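Local coordinates for putative rubredoxin reductase (PDB 3FG2), which probably passes electrons from NADH through its bound FAD to a ferredoxin that serves the cytochrome P450 CYP199A2, at residues L102-G107 against A255-D260; V237-N242 against T287-S292; D275-E280 against T297-C302. All coordinates share one frame; numbering follows the deposited sequence.

From the N terminus, 102-107 comes first. It ends a strand of the parallel FAD-domain sheet, and contact 1 closes a long loop by setting it against 255-260. That loop holds the other parallel five-stranded sheet. Contact 2 opens inside it at 237-242 and closes only at 287-292, so contacts 1 and 2 cross. Contact 3 begins after contact 1 has closed. It opens at 275-280, inside the loop of contact 2, and closes beyond it at 297-302, so contacts 2 and 3 also cross. Each contact brings one segment to the small mixed sheet of 257-259, 277-281 and 286-288. The other segments bring strand 101-104, the two-stranded sheet of 108-110 and 239-241, and helix 293-306. All three touch FAD.

Contact 1 of 3, residues L102-G107 against A255-D260; sequences LVLATG and AGIIVD. With FAD (flavin-adenine dinucleotide), chain B.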
loop_
_atom_site.group_PDB
_atom_site.type_symbol
_atom_site.label_atom_id
_atom_site.label_comp_id
_atom_site.label_asym_id
_atom_site.label_seq_id
_atom_site.Cartn_x
_atom_site.Cartn_y
_atom_site.Cartn_z
ATOM N N LEU A 102 22.417 0.825 -8.255
ATOM C CA LEU A 102 21.471 1.692 -7.552
ATOM C C LEU A 102 20.073 1.079 -7.496
ATOM O O LEU A 102 19.512 0.690 -8.523
ATOM C CB LEU A 102 21.400 3.060 -8.246
ATOM C CG LEU A 102 20.342 4.050 -7.750
ATOM C CD1 LEU A 102 20.556 4.331 -6.273
ATOM C CD2 LEU A 102 20.421 5.344 -8.560
ATOM N N VAL A 103 19.519 0.994 -6.292
ATOM C CA VAL A 103 18.181 0.444 -6.100
ATOM C C VAL A 103 17.207 1.553 -5.690
ATOM O O VAL A 103 17.368 2.182 -4.641
ATOM C CB VAL A 103 18.178 -0.660 -5.011
ATOM C CG1 VAL A 103 16.752 -1.062 -4.671
ATOM C CG2 VAL A 103 18.955 -1.873 -5.497
ATOM N N LEU A 104 16.203 1.793 -6.528
ATOM C CA LEU A 104 15.196 2.817 -6.248
ATOM C C LEU A 104 13.994 2.187 -5.558
ATOM O O LEU A 104 13.328 1.315 -6.121
ATOM C CB LEU A 104 14.745 3.499 -7.542
ATOM C CG LEU A 104 15.861 4.235 -8.285
ATOM C CD1 LEU A 104 15.320 4.872 -9.556
ATOM C CD2 LEU A 104 16.463 5.293 -7.355
ATOM N N ALA A 105 13.743 2.626 -4.328
ATOM C CA ALA A 105 12.631 2.129 -3.525
ATOM C C ALA A 105 12.036 3.348 -2.832
ATOM O O ALA A 105 11.883 3.380 -1.611
ATOM C CB ALA A 105 13.135 1.128 -2.500
ATOM N N THR A 106 11.707 4.343 -3.651
ATOM C CA THR A 106 11.166 5.619 -3.204
ATOM C C THR A 106 9.680 5.608 -2.885
ATOM O O THR A 106 9.140 6.612 -2.420
ATOM C CB THR A 106 11.421 6.699 -4.269
ATOM O OG1 THR A 106 10.923 6.245 -5.536
ATOM C CG2 THR A 106 12.911 6.977 -4.397
ATOM N N GLY A 107 9.022 4.482 -3.144
ATOM C CA GLY A 107 7.604 4.378 -2.865
ATOM C C GLY A 107 6.768 5.424 -3.582
ATOM O O GLY A 107 7.101 5.858 -4.689
ATOM N N ALA A 255 3.233 5.793 -14.774
ATOM C CA ALA A 255 2.624 5.678 -13.455
ATOM C C ALA A 255 3.550 4.749 -12.659
ATOM O O ALA A 255 3.151 3.670 -12.226
ATOM C CB ALA A 255 1.235 5.075 -13.569
ATOM N N GLY A 256 4.795 5.185 -12.494
ATOM C CA GLY A 256 5.799 4.415 -11.786
ATOM C C GLY A 256 7.081 4.413 -12.605
ATOM O O GLY A 256 7.083 4.858 -13.757
ATOM N N ILE A 257 8.175 3.939 -12.012
ATOM C CA ILE A 257 9.456 3.870 -12.713
ATOM C C ILE A 257 9.461 2.564 -13.505
ATOM O O ILE A 257 9.373 1.481 -12.929
ATOM C CB ILE A 257 10.639 3.866 -11.720
ATOM C CG1 ILE A 257 10.493 5.022 -10.732
ATOM C CG2 ILE A 257 11.967 3.987 -12.477
ATOM C CD1 ILE A 257 11.589 5.077 -9.682
ATOM N N ILE A 258 9.569 2.666 -14.824
ATOM C CA ILE A 258 9.544 1.487 -15.682
ATOM C C ILE A 258 10.752 0.565 -15.548
ATOM O O ILE A 258 11.899 1.009 -15.567
ATOM C CB ILE A 258 9.363 1.890 -17.164
ATOM C CG1 ILE A 258 7.974 2.513 -17.358
ATOM C CG2 ILE A 258 9.503 0.671 -18.066
ATOM C CD1 ILE A 258 7.767 3.158 -18.723
ATOM N N VAL A 259 10.459 -0.728 -15.404
ATOM C CA VAL A 259 11.475 -1.767 -15.261
ATOM C C VAL A 259 11.014 -3.040 -15.986
ATOM O O VAL A 259 9.816 -3.242 -16.185
ATOM C CB VAL A 259 11.737 -2.085 -13.759
ATOM C CG1 VAL A 259 12.272 -0.850 -13.045
ATOM C CG2 VAL A 259 10.457 -2.557 -13.093
ATOM N N ASP A 260 11.960 -3.887 -16.390
ATOM C CA ASP A 260 11.616 -5.125 -17.091
ATOM C C ASP A 260 11.304 -6.279 -16.135
ATOM O O ASP A 260 11.108 -6.062 -14.943
ATOM C CB ASP A 260 12.741 -5.541 -18.056
ATOM C CG ASP A 260 14.073 -5.776 -17.356
ATOM O OD1 ASP A 260 14.092 -5.970 -16.117
ATOM O OD2 ASP A 260 15.109 -5.779 -18.063
HETATM P PA FAD B . 7.332 2.863 1.339
HETATM O O1A FAD B . 6.384 3.992 1.149
HETATM O O2A FAD B . 7.225 2.029 2.401
HETATM O O5B FAD B . 8.621 3.651 1.623
HETATM C C5B FAD B . 9.191 4.661 0.732
HETATM C C4B FAD B . 10.275 5.353 1.588
HETATM O O4B FAD B . 11.183 6.050 0.654
HETATM C C3B FAD B . 9.768 6.436 2.558
HETATM O O3B FAD B . 10.255 6.381 3.861
HETATM C C2B FAD B . 10.041 7.696 1.785
HETATM O O2B FAD B . 10.060 8.844 2.576
HETATM C C1B FAD B . 11.395 7.386 1.218
HETATM N N9A FAD B . 11.837 8.168 0.061
HETATM C C8A FAD B . 11.062 8.628 -0.973
HETATM N N7A FAD B . 11.754 9.316 -1.872
HETATM C C5A FAD B . 13.039 9.309 -1.414
HETATM C C6A FAD B . 14.283 9.902 -1.955
HETATM N N6A FAD B . 14.351 10.594 -3.069
HETATM N N1A FAD B . 15.411 9.676 -1.192
HETATM C C2A FAD B . 15.386 8.956 -0.021
HETATM N N3A FAD B . 14.294 8.385 0.541
HETATM C C4A FAD B . 13.140 8.589 -0.193
HETATM N N1 FAD B . -0.082 -3.066 2.379
HETATM C C2 FAD B . -0.519 -4.283 2.701
HETATM O O2 FAD B . -0.247 -5.238 2.037
HETATM N N3 FAD B . -1.331 -4.517 3.859
HETATM C C4 FAD B . -1.699 -3.486 4.705
HETATM O O4 FAD B . -2.385 -3.724 5.682
HETATM C C4X FAD B . -1.223 -2.148 4.365
HETATM N N5 FAD B . -1.542 -1.099 5.161
HETATM C C5X FAD B . -1.068 0.154 4.816
HETATM C C6 FAD B . -1.403 1.241 5.672
HETATM C C7 FAD B . -0.969 2.526 5.414
HETATM C C7M FAD B . -1.354 3.649 6.357
HETATM C C8 FAD B . -0.143 2.793 4.231
HETATM C C8M FAD B . 0.369 4.174 3.888
HETATM C C9 FAD B . 0.191 1.724 3.373
HETATM C C9A FAD B . -0.259 0.411 3.655
HETATM N N10 FAD B . 0.060 -0.742 2.823
HETATM C C10 FAD B . -0.394 -1.987 3.153
HETATM C "C1'" FAD B . 0.901 -0.499 1.623
HETATM C "C2'" FAD B . 2.409 -0.698 1.968
HETATM O "O2'" FAD B . 2.727 0.143 3.054
HETATM C "C3'" FAD B . 3.217 -0.346 0.736
HETATM O "O3'" FAD B . 2.882 -1.234 -0.324
HETATM C "C4'" FAD B . 4.701 -0.461 1.043
HETATM O "O4'" FAD B . 5.064 0.432 2.129
HETATM C "C5'" FAD B . 5.476 -0.096 -0.199
HETATM O "O5'" FAD B . 7.009 -0.184 0.171
HETATM P P FAD B . 7.975 0.775 -0.464
HETATM O O1P FAD B . 9.328 0.314 0.149
HETATM O O2P FAD B . 7.934 0.794 -1.857
HETATM O O3P FAD B . 7.686 2.147 -0.037
#
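Leu104 and Ile257 meet through their terminal methyls, with Leu104 CD1 3.7 Å from Ile257 CD1. The two side chains cross at about a right angle. Ile257 CG1 lies anti to its carbonyl carbon (chi1 -51°), and the extended chain beyond it carries CD1 to the leucine. The same methyl lies 4.1 Å from Leu104 CB. This is the tight part of the contact, and it is wholly apolar. Both side chains are buried; Ile270 and Met79 also touch Leu104, and Val243 and Ala272 touch Ile257. The looser side is at Thr106, where OG1 stays 4.4 Å from Ile257 CD1. The hydroxyl has its hydrogen-bond partner outside the two segments. The rest of Thr106 serves the cofactor: its CG2 packs against the adenine at 3.6 Å from FAD N7A. The chain at Ala255, which is exposed, takes no part. Gly107 passes close to the diphosphate, its CA 3.6 Å from FAD O3P. The arrangement is typical of the FAD-binding Rossmann-type domain of this reductase family: a parallel strand next to the central one ends in a loop beside the dinucleotide, here covered by strand 257-259 of the small mixed sheet.

Contact 2 of 3, residues V237-N242 against T287-S292; sequences VGVIPN and TMRVES. With FAD (flavin-adenine dinucleotide), chain B.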
loop_
_atom_site.group_PDB
_atom_site.type_symbol
_atom_site.label_atom_id
_atom_site.label_comp_id
_atom_site.label_asym_id
_atom_site.label_seq_id
_atom_site.Cartn_x
_atom_site.Cartn_y
_atom_site.Cartn_z
ATOM N N VAL A 237 -7.307 10.326 -1.355
ATOM C CA VAL A 237 -7.748 10.247 -2.740
ATOM C C VAL A 237 -6.637 9.800 -3.674
ATOM O O VAL A 237 -6.488 10.339 -4.770
ATOM C CB VAL A 237 -8.286 11.598 -3.246
ATOM C CG1 VAL A 237 -9.529 11.982 -2.458
ATOM C CG2 VAL A 237 -7.205 12.666 -3.137
ATOM N N GLY A 238 -5.851 8.822 -3.241
ATOM C CA GLY A 238 -4.787 8.332 -4.095
ATOM C C GLY A 238 -3.387 8.832 -3.800
ATOM O O GLY A 238 -3.181 9.784 -3.045
ATOM N N VAL A 239 -2.420 8.171 -4.423
ATOM C CA VAL A 239 -1.014 8.499 -4.262
ATOM C C VAL A 239 -0.403 8.851 -5.605
ATOM O O VAL A 239 -1.074 8.819 -6.636
ATOM C CB VAL A 239 -0.224 7.297 -3.699
ATOM C CG1 VAL A 239 -0.761 6.911 -2.339
ATOM C CG2 VAL A 239 -0.325 6.117 -4.664
ATOM N N ILE A 240 0.877 9.186 -5.574
ATOM C CA ILE A 240 1.631 9.513 -6.768
ATOM C C ILE A 240 2.967 8.812 -6.621
ATOM O O ILE A 240 3.740 9.122 -5.712
ATOM C CB ILE A 240 1.924 11.015 -6.888
ATOM C CG1 ILE A 240 0.626 11.814 -6.975
ATOM C CG2 ILE A 240 2.782 11.268 -8.124
ATOM C CD1 ILE A 240 0.865 13.316 -6.998
ATOM N N PRO A 241 3.252 7.839 -7.496
ATOM C CA PRO A 241 4.541 7.141 -7.390
ATOM C C PRO A 241 5.673 8.165 -7.500
ATOM O O PRO A 241 5.624 9.054 -8.345
ATOM C CB PRO A 241 4.511 6.178 -8.580
ATOM C CG PRO A 241 3.046 5.893 -8.755
ATOM C CD PRO A 241 2.420 7.266 -8.567
ATOM N N ASN A 242 6.680 8.051 -6.644
ATOM C CA ASN A 242 7.796 8.989 -6.685
ATOM C C ASN A 242 8.767 8.618 -7.803
ATOM O O ASN A 242 9.721 7.871 -7.590
ATOM C CB ASN A 242 8.519 9.010 -5.334
ATOM C CG ASN A 242 7.614 9.455 -4.193
ATOM O OD1 ASN A 242 7.022 10.538 -4.234
ATOM N ND2 ASN A 242 7.501 8.617 -3.168
ATOM N N THR A 287 2.383 -4.783 -17.905
ATOM C CA THR A 287 3.179 -3.963 -17.009
ATOM C C THR A 287 2.230 -3.384 -15.973
ATOM O O THR A 287 1.161 -2.885 -16.324
ATOM C CB THR A 287 3.839 -2.818 -17.778
ATOM O OG1 THR A 287 2.820 -2.009 -18.375
ATOM C CG2 THR A 287 4.735 -3.372 -18.875
ATOM N N MET A 288 2.608 -3.450 -14.701
ATOM C CA MET A 288 1.750 -2.939 -13.634
ATOM C C MET A 288 2.541 -2.432 -12.441
ATOM O O MET A 288 3.744 -2.660 -12.334
ATOM C CB MET A 288 0.796 -4.040 -13.162
ATOM C CG MET A 288 1.509 -5.265 -12.582
ATOM S SD MET A 288 0.483 -6.767 -12.523
ATOM C CE MET A 288 0.612 -7.185 -10.829
ATOM N N ARG A 289 1.849 -1.726 -11.555
ATOM C CA ARG A 289 2.446 -1.203 -10.333
ATOM C C ARG A 289 1.569 -1.767 -9.223
ATOM O O ARG A 289 0.354 -1.674 -9.300
ATOM C CB ARG A 289 2.396 0.331 -10.305
ATOM C CG ARG A 289 3.171 0.950 -9.139
ATOM C CD ARG A 289 3.074 2.466 -9.129
ATOM N NE ARG A 289 1.742 2.927 -8.739
ATOM C CZ ARG A 289 1.333 3.050 -7.478
ATOM N NH1 ARG A 289 2.157 2.751 -6.477
ATOM N NH2 ARG A 289 0.097 3.462 -7.216
ATOM N N VAL A 290 2.166 -2.364 -8.203
ATOM C CA VAL A 290 1.367 -2.921 -7.124
ATOM C C VAL A 290 1.737 -2.317 -5.782
ATOM O O VAL A 290 2.916 -2.204 -5.455
ATOM C CB VAL A 290 1.526 -4.451 -7.053
ATOM C CG1 VAL A 290 0.757 -5.004 -5.864
ATOM C CG2 VAL A 290 1.020 -5.076 -8.346
ATOM N N GLU A 291 0.722 -1.925 -5.011
ATOM C CA GLU A 291 0.934 -1.330 -3.694
ATOM C C GLU A 291 0.611 -2.322 -2.592
ATOM O O GLU A 291 -0.536 -2.412 -2.160
ATOM C CB GLU A 291 0.035 -0.114 -3.472
ATOM C CG GLU A 291 0.112 0.990 -4.499
ATOM C CD GLU A 291 -0.828 2.148 -4.159
ATOM O OE1 GLU A 291 -1.161 2.922 -5.079
ATOM O OE2 GLU A 291 -1.225 2.288 -2.975
ATOM N N SER A 292 1.607 -3.060 -2.127
ATOM C CA SER A 292 1.378 -4.007 -1.052
ATOM C C SER A 292 2.712 -4.423 -0.446
ATOM O O SER A 292 3.751 -4.350 -1.097
ATOM C CB SER A 292 0.624 -5.237 -1.570
ATOM O OG SER A 292 1.450 -6.040 -2.398
HETATM P PA FAD B . 7.332 2.863 1.339
HETATM O O1A FAD B . 6.384 3.992 1.149
HETATM O O2A FAD B . 7.225 2.029 2.401
HETATM O O5B FAD B . 8.621 3.651 1.623
HETATM C C5B FAD B . 9.191 4.661 0.732
HETATM C C4B FAD B . 10.275 5.353 1.588
HETATM O O4B FAD B . 11.183 6.050 0.654
HETATM C C3B FAD B . 9.768 6.436 2.558
HETATM O O3B FAD B . 10.255 6.381 3.861
HETATM C C2B FAD B . 10.041 7.696 1.785
HETATM O O2B FAD B . 10.060 8.844 2.576
HETATM C C1B FAD B . 11.395 7.386 1.218
HETATM N N9A FAD B . 11.837 8.168 0.061
HETATM C C8A FAD B . 11.062 8.628 -0.973
HETATM N N7A FAD B . 11.754 9.316 -1.872
HETATM C C5A FAD B . 13.039 9.309 -1.414
HETATM C C6A FAD B . 14.283 9.902 -1.955
HETATM N N6A FAD B . 14.351 10.594 -3.069
HETATM N N1A FAD B . 15.411 9.676 -1.192
HETATM C C2A FAD B . 15.386 8.956 -0.021
HETATM N N3A FAD B . 14.294 8.385 0.541
HETATM C C4A FAD B . 13.140 8.589 -0.193
HETATM N N1 FAD B . -0.082 -3.066 2.379
HETATM C C2 FAD B . -0.519 -4.283 2.701
HETATM O O2 FAD B . -0.247 -5.238 2.037
HETATM N N3 FAD B . -1.331 -4.517 3.859
HETATM C C4 FAD B . -1.699 -3.486 4.705
HETATM O O4 FAD B . -2.385 -3.724 5.682
HETATM C C4X FAD B . -1.223 -2.148 4.365
HETATM N N5 FAD B . -1.542 -1.099 5.161
HETATM C C5X FAD B . -1.068 0.154 4.816
HETATM C C6 FAD B . -1.403 1.241 5.672
HETATM C C7 FAD B . -0.969 2.526 5.414
HETATM C C7M FAD B . -1.354 3.649 6.357
HETATM C C8 FAD B . -0.143 2.793 4.231
HETATM C C8M FAD B . 0.369 4.174 3.888
HETATM C C9 FAD B . 0.191 1.724 3.373
HETATM C C9A FAD B . -0.259 0.411 3.655
HETATM N N10 FAD B . 0.060 -0.742 2.823
HETATM C C10 FAD B . -0.394 -1.987 3.153
HETATM C "C1'" FAD B . 0.901 -0.499 1.623
HETATM C "C2'" FAD B . 2.409 -0.698 1.968
HETATM O "O2'" FAD B . 2.727 0.143 3.054
HETATM C "C3'" FAD B . 3.217 -0.346 0.736
HETATM O "O3'" FAD B . 2.882 -1.234 -0.324
HETATM C "C4'" FAD B . 4.701 -0.461 1.043
HETATM O "O4'" FAD B . 5.064 0.432 2.129
HETATM C "C5'" FAD B . 5.476 -0.096 -0.199
HETATM O "O5'" FAD B . 7.009 -0.184 0.171
HETATM P P FAD B . 7.975 0.775 -0.464
HETATM O O1P FAD B . 9.328 0.314 0.149
HETATM O O2P FAD B . 7.934 0.794 -1.857
HETATM O O3P FAD B . 7.686 2.147 -0.037
#
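The backbones of 237-242 and 287-292 stay apart, with Pro241 CA and Arg289 CA the nearest pair at 9.1 Å, so side chains bridge the gap. Pro241 lies over one face of the Arg289 guanidinium, offset toward its rim. Its CG is 3.2 Å from Arg289 NE and 3.4 Å from Arg289 CD. The arginine chain leaves the backbone extended and then bends at chi3 (72°), which brings one face of the guanidinium against Pro241 CG. Arg289 NH2 makes a salt bridge to Glu291 OE1, with an N-H...O angle of 145°. The modelled distance between these two atoms, 2.5 Å, is short, and its exact value is doubtful. The oxygen is met on its anti side, and the bond is tilted out of both planes. Val239 CG2 sits beside this ion pair, 3.3 Å from Glu291 OE1. Strand 239-241 pairs antiparallel with 108-110 in a two-stranded sheet, and strand 286-288 edges a mixed sheet. The contact thus joins two small sheets of the pyridine nucleotide-disulphide oxidoreductase fold near FAD. The guanidinium has a second partner: NH1 bonds to the carbonyl O of Asp275. Ser292 N-caps helix 293-306 through its hydroxyl, which bonds to Asn295 N, and its own N lies 2.9 Å from FAD O3'.

Contact 3 of 3, residues D275-E280 against T297-C302; sequences DCALFE and TDQARC. With FAD (flavin-adenine dinucleotide), chain B.
Phe279 turns its ring between its backbone N and carbonyl carbon (chi1 68°), and Gln299 reaches toward it with a chain extended beyond CG (chi2 -173°). The amide nitrogen approaches the ring obliquely, with Gln299 NE2 3.3 Å from Phe279 CD2. Ring and amide planes are 69° apart. The other end of the amide passes Ala277, where Gln299 OE1 lies 3.9 Å from Ala277 CB. That oxygen accepts a hydrogen bond from Gly274 N, which fixes which way the amide faces. A water sits between the two segments: it lies 2.9 Å from Ala277 O, to which it may donate, and accepts a weak bond from Gln299 NE2 at 3.3 Å. Helix 293-306 thus packs its Gln299 against strand 277-281 of the mixed sheet, within the FAD-binding part of this flavoprotein reductase. Ala300 and Arg301 of the same helix touch helix 11-22. Tyr314 packs edge-to-face with Phe279 and also touches Gln299. Just before the strand, Asp275 grips the cofactor twice. Its backbone N donates to FAD O2P of the diphosphate at 3.0 Å, and its carboxylate OD1 accepts from the ribityl hydroxyl FAD O3' at 2.9 Å.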
loop_
_atom_site.group_PDB
_atom_site.type_symbol
_atom_site.label_atom_id
_atom_site.label_comp_id
_atom_site.label_asym_id
_atom_site.label_seq_id
_atom_site.Cartn_x
_atom_site.Cartn_y
_atom_site.Cartn_z
ATOM N N ASP A 275 6.360 0.140 -4.385
ATOM C CA ASP A 275 5.300 1.002 -4.879
ATOM C C ASP A 275 5.719 1.889 -6.050
ATOM O O ASP A 275 4.891 2.229 -6.890
ATOM C CB ASP A 275 4.779 1.880 -3.743
ATOM C CG ASP A 275 3.855 1.134 -2.797
ATOM O OD1 ASP A 275 3.768 -0.113 -2.885
ATOM O OD2 ASP A 275 3.213 1.804 -1.960
ATOM N N CYS A 276 6.998 2.251 -6.115
ATOM C CA CYS A 276 7.474 3.137 -7.177
ATOM C C CYS A 276 7.720 2.463 -8.515
ATOM O O CYS A 276 7.885 3.143 -9.533
ATOM C CB CYS A 276 8.763 3.847 -6.741
ATOM S SG CYS A 276 10.297 2.857 -6.898
ATOM N N ALA A 277 7.727 1.134 -8.525
ATOM C CA ALA A 277 8.013 0.390 -9.748
ATOM C C ALA A 277 6.841 -0.071 -10.623
ATOM O O ALA A 277 5.865 -0.645 -10.133
ATOM C CB ALA A 277 8.901 -0.810 -9.407
ATOM N N LEU A 278 6.972 0.182 -11.926
ATOM C CA LEU A 278 5.984 -0.208 -12.935
ATOM C C LEU A 278 6.698 -1.319 -13.716
ATOM O O LEU A 278 7.327 -1.076 -14.751
ATOM C CB LEU A 278 5.680 0.972 -13.865
ATOM C CG LEU A 278 4.357 0.975 -14.638
ATOM C CD1 LEU A 278 4.398 2.096 -15.675
ATOM C CD2 LEU A 278 4.113 -0.372 -15.316
ATOM N N PHE A 279 6.593 -2.540 -13.203
ATOM C CA PHE A 279 7.269 -3.691 -13.782
ATOM C C PHE A 279 6.523 -4.516 -14.820
ATOM O O PHE A 279 5.296 -4.479 -14.929
ATOM C CB PHE A 279 7.699 -4.623 -12.653
ATOM C CG PHE A 279 6.549 -5.275 -11.945
ATOM C CD1 PHE A 279 6.190 -6.587 -12.237
ATOM C CD2 PHE A 279 5.807 -4.566 -11.000
ATOM C CE1 PHE A 279 5.100 -7.191 -11.592
ATOM C CE2 PHE A 279 4.722 -5.152 -10.353
ATOM C CZ PHE A 279 4.365 -6.468 -10.644
ATOM N N GLU A 280 7.301 -5.285 -15.569
ATOM C CA GLU A 280 6.779 -6.167 -16.593
ATOM C C GLU A 280 6.471 -7.488 -15.893
ATOM O O GLU A 280 7.352 -8.070 -15.269
ATOM C CB GLU A 280 7.841 -6.367 -17.675
ATOM C CG GLU A 280 7.426 -7.307 -18.796
ATOM C CD GLU A 280 8.532 -7.534 -19.818
ATOM O OE1 GLU A 280 8.327 -8.372 -20.725
ATOM O OE2 GLU A 280 9.600 -6.881 -19.717
ATOM N N THR A 297 8.160 -6.640 -0.632
ATOM C CA THR A 297 8.985 -7.707 -0.102
ATOM C C THR A 297 9.494 -8.676 -1.165
ATOM O O THR A 297 10.700 -8.889 -1.284
ATOM C CB THR A 297 8.198 -8.479 0.976
ATOM O OG1 THR A 297 7.914 -7.596 2.070
ATOM C CG2 THR A 297 8.982 -9.671 1.477
ATOM N N ASP A 298 8.588 -9.263 -1.941
ATOM C CA ASP A 298 8.996 -10.218 -2.962
ATOM C C ASP A 298 9.875 -9.569 -4.019
ATOM O O ASP A 298 10.824 -10.182 -4.514
ATOM C CB ASP A 298 7.781 -10.861 -3.635
ATOM C CG ASP A 298 6.934 -11.667 -2.669
ATOM O OD1 ASP A 298 7.467 -12.150 -1.639
ATOM O OD2 ASP A 298 5.728 -11.827 -2.954
ATOM N N GLN A 299 9.571 -8.328 -4.369
ATOM C CA GLN A 299 10.378 -7.650 -5.365
ATOM C C GLN A 299 11.785 -7.438 -4.818
ATOM O O GLN A 299 12.773 -7.591 -5.547
ATOM C CB GLN A 299 9.735 -6.324 -5.763
ATOM C CG GLN A 299 8.843 -6.437 -6.990
ATOM C CD GLN A 299 8.339 -5.097 -7.467
ATOM O OE1 GLN A 299 9.044 -4.088 -7.375
ATOM N NE2 GLN A 299 7.122 -5.076 -7.997
ATOM N N ALA A 300 11.876 -7.104 -3.532
ATOM C CA ALA A 300 13.174 -6.897 -2.904
ATOM C C ALA A 300 13.980 -8.197 -2.973
ATOM O O ALA A 300 15.163 -8.188 -3.314
ATOM C CB ALA A 300 12.997 -6.467 -1.461
ATOM N N ARG A 301 13.333 -9.315 -2.653
ATOM C CA ARG A 301 13.997 -10.613 -2.696
ATOM C C ARG A 301 14.512 -10.904 -4.109
ATOM O O ARG A 301 15.641 -11.371 -4.287
ATOM C CB ARG A 301 13.028 -11.717 -2.257
ATOM C CG ARG A 301 12.800 -11.799 -0.747
ATOM C CD ARG A 301 11.714 -12.821 -0.411
ATOM N NE ARG A 301 11.794 -13.303 0.967
ATOM C CZ ARG A 301 11.620 -12.548 2.047
ATOM N NH1 ARG A 301 11.346 -11.259 1.922
ATOM N NH2 ARG A 301 11.729 -13.082 3.257
ATOM N N CYS A 302 13.680 -10.620 -5.108
ATOM C CA CYS A 302 14.041 -10.845 -6.499
ATOM C C CYS A 302 15.317 -10.111 -6.910
ATOM O O CYS A 302 16.171 -10.668 -7.613
ATOM C CB CYS A 302 12.899 -10.411 -7.407
ATOM S SG CYS A 302 13.252 -10.658 -9.149
HETATM P PA FAD B . 7.332 2.863 1.339
HETATM O O1A FAD B . 6.384 3.992 1.149
HETATM O O2A FAD B . 7.225 2.029 2.401
HETATM O O5B FAD B . 8.621 3.651 1.623
HETATM C C5B FAD B . 9.191 4.661 0.732
HETATM C C4B FAD B . 10.275 5.353 1.588
HETATM O O4B FAD B . 11.183 6.050 0.654
HETATM C C3B FAD B . 9.768 6.436 2.558
HETATM O O3B FAD B . 10.255 6.381 3.861
HETATM C C2B FAD B . 10.041 7.696 1.785
HETATM O O2B FAD B . 10.060 8.844 2.576
HETATM C C1B FAD B . 11.395 7.386 1.218
HETATM N N9A FAD B . 11.837 8.168 0.061
HETATM C C8A FAD B . 11.062 8.628 -0.973
HETATM N N7A FAD B . 11.754 9.316 -1.872
HETATM C C5A FAD B . 13.039 9.309 -1.414
HETATM C C6A FAD B . 14.283 9.902 -1.955
HETATM N N6A FAD B . 14.351 10.594 -3.069
HETATM N N1A FAD B . 15.411 9.676 -1.192
HETATM C C2A FAD B . 15.386 8.956 -0.021
HETATM N N3A FAD B . 14.294 8.385 0.541
HETATM C C4A FAD B . 13.140 8.589 -0.193
HETATM N N1 FAD B . -0.082 -3.066 2.379
HETATM C C2 FAD B . -0.519 -4.283 2.701
HETATM O O2 FAD B . -0.247 -5.238 2.037
HETATM N N3 FAD B . -1.331 -4.517 3.859
HETATM C C4 FAD B . -1.699 -3.486 4.705
HETATM O O4 FAD B . -2.385 -3.724 5.682
HETATM C C4X FAD B . -1.223 -2.148 4.365
HETATM N N5 FAD B . -1.542 -1.099 5.161
HETATM C C5X FAD B . -1.068 0.154 4.816
HETATM C C6 FAD B . -1.403 1.241 5.672
HETATM C C7 FAD B . -0.969 2.526 5.414
HETATM C C7M FAD B . -1.354 3.649 6.357
HETATM C C8 FAD B . -0.143 2.793 4.231
HETATM C C8M FAD B . 0.369 4.174 3.888
HETATM C C9 FAD B . 0.191 1.724 3.373
HETATM C C9A FAD B . -0.259 0.411 3.655
HETATM N N10 FAD B . 0.060 -0.742 2.823
HETATM C C10 FAD B . -0.394 -1.987 3.153
HETATM C "C1'" FAD B . 0.901 -0.499 1.623
HETATM C "C2'" FAD B . 2.409 -0.698 1.968
HETATM O "O2'" FAD B . 2.727 0.143 3.054
HETATM C "C3'" FAD B . 3.217 -0.346 0.736
HETATM O "O3'" FAD B . 2.882 -1.234 -0.324
HETATM C "C4'" FAD B . 4.701 -0.461 1.043
HETATM O "O4'" FAD B . 5.064 0.432 2.129
HETATM C "C5'" FAD B . 5.476 -0.096 -0.199
HETATM O "O5'" FAD B . 7.009 -0.184 0.171
HETATM P P FAD B . 7.975 0.775 -0.464
HETATM O O1P FAD B . 9.328 0.314 0.149
HETATM O O2P FAD B . 7.934 0.794 -1.857
HETATM O O3P FAD B . 7.686 2.147 -0.037
HETATM O O HOH W 1 5.001 -2.521 -8.072
#